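Local coordinates for protein possible translation initiation inhibitor (Rhodopseudomonas palustris, PDB 3LME) that is of undetermined function but belongs to the YjgF-like family of small trimeric alpha/beta proteins, at residues K85-P88 / V89-V93. The protein carries 1 engineered substitution. Residues are numbered along the deposited sequence; the frame is centred on the assembly and turned at random.
Sequences KYRP and VVNKV
Val90 N, Asn91 N and Lys92 N hydrogen-bond to the carbonyl oxygens of Tyr86, Arg87 and Pro88, four residues back in each case, so the helix runs on past Pro88. The first of these bonds, Val90 N to Tyr86 O, is 2.8 Å and almost linear (172°), whereas Val89 N makes a weak, strongly bent bond to the same oxygen. Pro88 has no N-H to give to the preceding turn, and the helix kinks there. With CG1 anti to the backbone N (chi1 -176°), Val89 keeps CG2 beside that N, and CG2 meets the edge of the Tyr86 ring near its plane, 4.3 Å from Tyr86 CD1. Lys85 CG lies over one face of that ring, offset toward the rim. All this belongs to helix 83-98, the crossover of the beta-alpha-beta unit between strands 73-80 and 106-110; Val89 also packs on Ile52 of helix 48-64. On another side of the helix Asn91 ND2 lies at the edge of the Arg87 guanidinium, in its plane, with the amide turned 40° from it. Arg87 NE and Asn91 ND2 are 3.5 Å apart, but both are donors, so no hydrogen bond joins them; Arg87 NE forms a salt bridge with a bound sulfate ion, Arg87 NH2 another with Asp115 of the second subunit, and Asn91 OD1 accepts a hydrogen bond from Arg106. Lys92 NZ reaches Asp96 and Glu49, forming a salt bridge with each.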
ATOM      1  N   LYS A  85       1.258  15.726  14.672  1.00 53.11           N
ATOM      2  CA  LYS A  85       0.002  16.326  15.092  1.00 53.87           C
ATOM      3  C   LYS A  85      -1.184  15.357  15.093  1.00 53.87           C
ATOM      4  O   LYS A  85      -1.990  15.367  16.022  1.00 53.97           O
ATOM      5  CB  LYS A  85      -0.323  17.545  14.209  1.00 54.58           C
ATOM      6  CG  LYS A  85      -1.523  18.386  14.719  1.00 56.41           C
ATOM      7  CD  LYS A  85      -1.496  19.823  14.221  1.00 59.44           C
ATOM      8  CE  LYS A  85      -2.919  20.390  14.187  1.00 62.36           C
ATOM      9  NZ  LYS A  85      -2.986  21.780  13.615  1.00 64.13           N
ATOM     10  N   TYR A  86      -1.288  14.533  14.053  1.00 53.74           N
ATOM     11  CA  TYR A  86      -2.468  13.709  13.848  1.00 53.87           C
ATOM     12  C   TYR A  86      -2.372  12.251  14.279  1.00 53.84           C
ATOM     13  O   TYR A  86      -3.394  11.571  14.410  1.00 54.65           O
ATOM     14  CB  TYR A  86      -2.925  13.804  12.405  1.00 53.82           C
ATOM     15  CG  TYR A  86      -3.133  15.229  11.985  1.00 55.56           C
ATOM     16  CD1 TYR A  86      -4.058  16.040  12.638  1.00 56.67           C
ATOM     17  CD2 TYR A  86      -2.387  15.778  10.949  1.00 56.32           C
ATOM     18  CE1 TYR A  86      -4.241  17.349  12.263  1.00 57.23           C
ATOM     19  CE2 TYR A  86      -2.558  17.080  10.567  1.00 56.25           C
ATOM     20  CZ  TYR A  86      -3.484  17.861  11.224  1.00 58.04           C
ATOM     21  OH  TYR A  86      -3.643  19.169  10.836  1.00 59.97           O
ATOM     22  N   ARG A  87      -1.170  11.757  14.514  1.00 53.08           N
ATOM     23  CA  ARG A  87      -1.064  10.396  14.962  1.00 52.46           C
ATOM     24  C   ARG A  87      -1.895  10.214  16.241  1.00 51.61           C
ATOM     25  O   ARG A  87      -2.658   9.264  16.334  1.00 51.42           O
ATOM     26  CB  ARG A  87       0.389   9.980  15.155  1.00 52.50           C
ATOM     27  CG  ARG A  87       0.596   8.510  14.951  1.00 54.39           C
ATOM     28  CD  ARG A  87       1.642   7.959  15.856  1.00 58.94           C
ATOM     29  NE  ARG A  87       1.338   8.205  17.285  1.00 63.99           N
ATOM     30  CZ  ARG A  87       2.051   9.005  18.099  1.00 63.64           C
ATOM     31  NH1 ARG A  87       1.700   9.140  19.382  1.00 61.77           N
ATOM     32  NH2 ARG A  87       3.121   9.659  17.636  1.00 61.07           N
ATOM     33  N   PRO A  88      -1.774  11.138  17.216  1.00 50.78           N
ATOM     34  CA  PRO A  88      -2.604  10.986  18.424  1.00 50.25           C
ATOM     35  C   PRO A  88      -4.126  11.067  18.157  1.00 49.68           C
ATOM     36  O   PRO A  88      -4.931  10.480  18.908  1.00 49.46           O
ATOM     37  CB  PRO A  88      -2.162  12.153  19.327  1.00 49.99           C
ATOM     38  CG  PRO A  88      -1.269  13.008  18.484  1.00 50.32           C
ATOM     39  CD  PRO A  88      -0.738  12.170  17.386  1.00 50.63           C
ATOM     40  N   VAL A  89      -4.509  11.788  17.111  1.00 48.42           N
ATOM     41  CA  VAL A  89      -5.908  11.916  16.790  1.00 47.35           C
ATOM     42  C   VAL A  89      -6.381  10.581  16.215  1.00 47.00           C
ATOM     43  O   VAL A  89      -7.381  10.018  16.686  1.00 47.92           O
ATOM     44  CB  VAL A  89      -6.180  13.097  15.825  1.00 47.89           C
ATOM     45  CG1 VAL A  89      -7.671  13.249  15.586  1.00 46.11           C
ATOM     46  CG2 VAL A  89      -5.565  14.429  16.368  1.00 46.66           C
ATOM     47  N   VAL A  90      -5.646  10.055  15.237  1.00 45.27           N
ATOM     48  CA  VAL A  90      -5.912   8.724  14.683  1.00 43.84           C
ATOM     49  C   VAL A  90      -5.994   7.669  15.805  1.00 43.80           C
ATOM     50  O   VAL A  90      -6.877   6.808  15.828  1.00 43.40           O
ATOM     51  CB  VAL A  90      -4.828   8.345  13.629  1.00 43.61           C
ATOM     52  CG1 VAL A  90      -4.999   6.928  13.141  1.00 43.44           C
ATOM     53  CG2 VAL A  90      -4.860   9.292  12.463  1.00 41.48           C
ATOM     54  N   ASN A  91      -5.076   7.748  16.753  1.00 44.09           N
ATOM     55  CA  ASN A  91      -5.153   6.886  17.913  1.00 44.65           C
ATOM     56  C   ASN A  91      -6.501   7.036  18.619  1.00 45.27           C
ATOM     57  O   ASN A  91      -7.245   6.051  18.772  1.00 45.81           O
ATOM     58  CB  ASN A  91      -3.977   7.134  18.856  1.00 44.03           C
ATOM     59  CG  ASN A  91      -2.657   6.683  18.262  1.00 45.39           C
ATOM     60  OD1 ASN A  91      -2.596   5.924  17.283  1.00 45.00           O
ATOM     61  ND2 ASN A  91      -1.585   7.153  18.851  1.00 48.88           N
ATOM     62  N   LYS A  92      -6.836   8.269  18.993  1.00 45.21           N
ATOM     63  CA  LYS A  92      -8.059   8.547  19.710  1.00 45.71           C
ATOM     64  C   LYS A  92      -9.294   8.044  18.917  1.00 45.93           C
ATOM     65  O   LYS A  92     -10.194   7.390  19.467  1.00 45.94           O
ATOM     66  CB  LYS A  92      -8.105  10.047  19.996  1.00 45.89           C
ATOM     67  CG  LYS A  92      -9.434  10.626  20.296  1.00 48.15           C
ATOM     68  CD  LYS A  92      -9.657  10.825  21.796  1.00 53.61           C
ATOM     69  CE  LYS A  92     -11.156  10.576  22.157  1.00 56.35           C
ATOM     70  NZ  LYS A  92     -12.151  10.737  21.007  1.00 54.85           N
ATOM     71  N   VAL A  93      -9.329   8.311  17.619  1.00 45.47           N
ATOM     72  CA  VAL A  93     -10.477   7.883  16.838  1.00 45.24           C
ATOM     73  C   VAL A  93     -10.589   6.367  16.755  1.00 45.59           C
ATOM     74  O   VAL A  93     -11.701   5.814  16.789  1.00 45.35           O
ATOM     75  CB  VAL A  93     -10.491   8.515  15.460  1.00 45.15           C
ATOM     76  CG1 VAL A  93     -11.533   7.838  14.594  1.00 45.55           C
ATOM     77  CG2 VAL A  93     -10.782  10.047  15.590  1.00 44.80           C
TER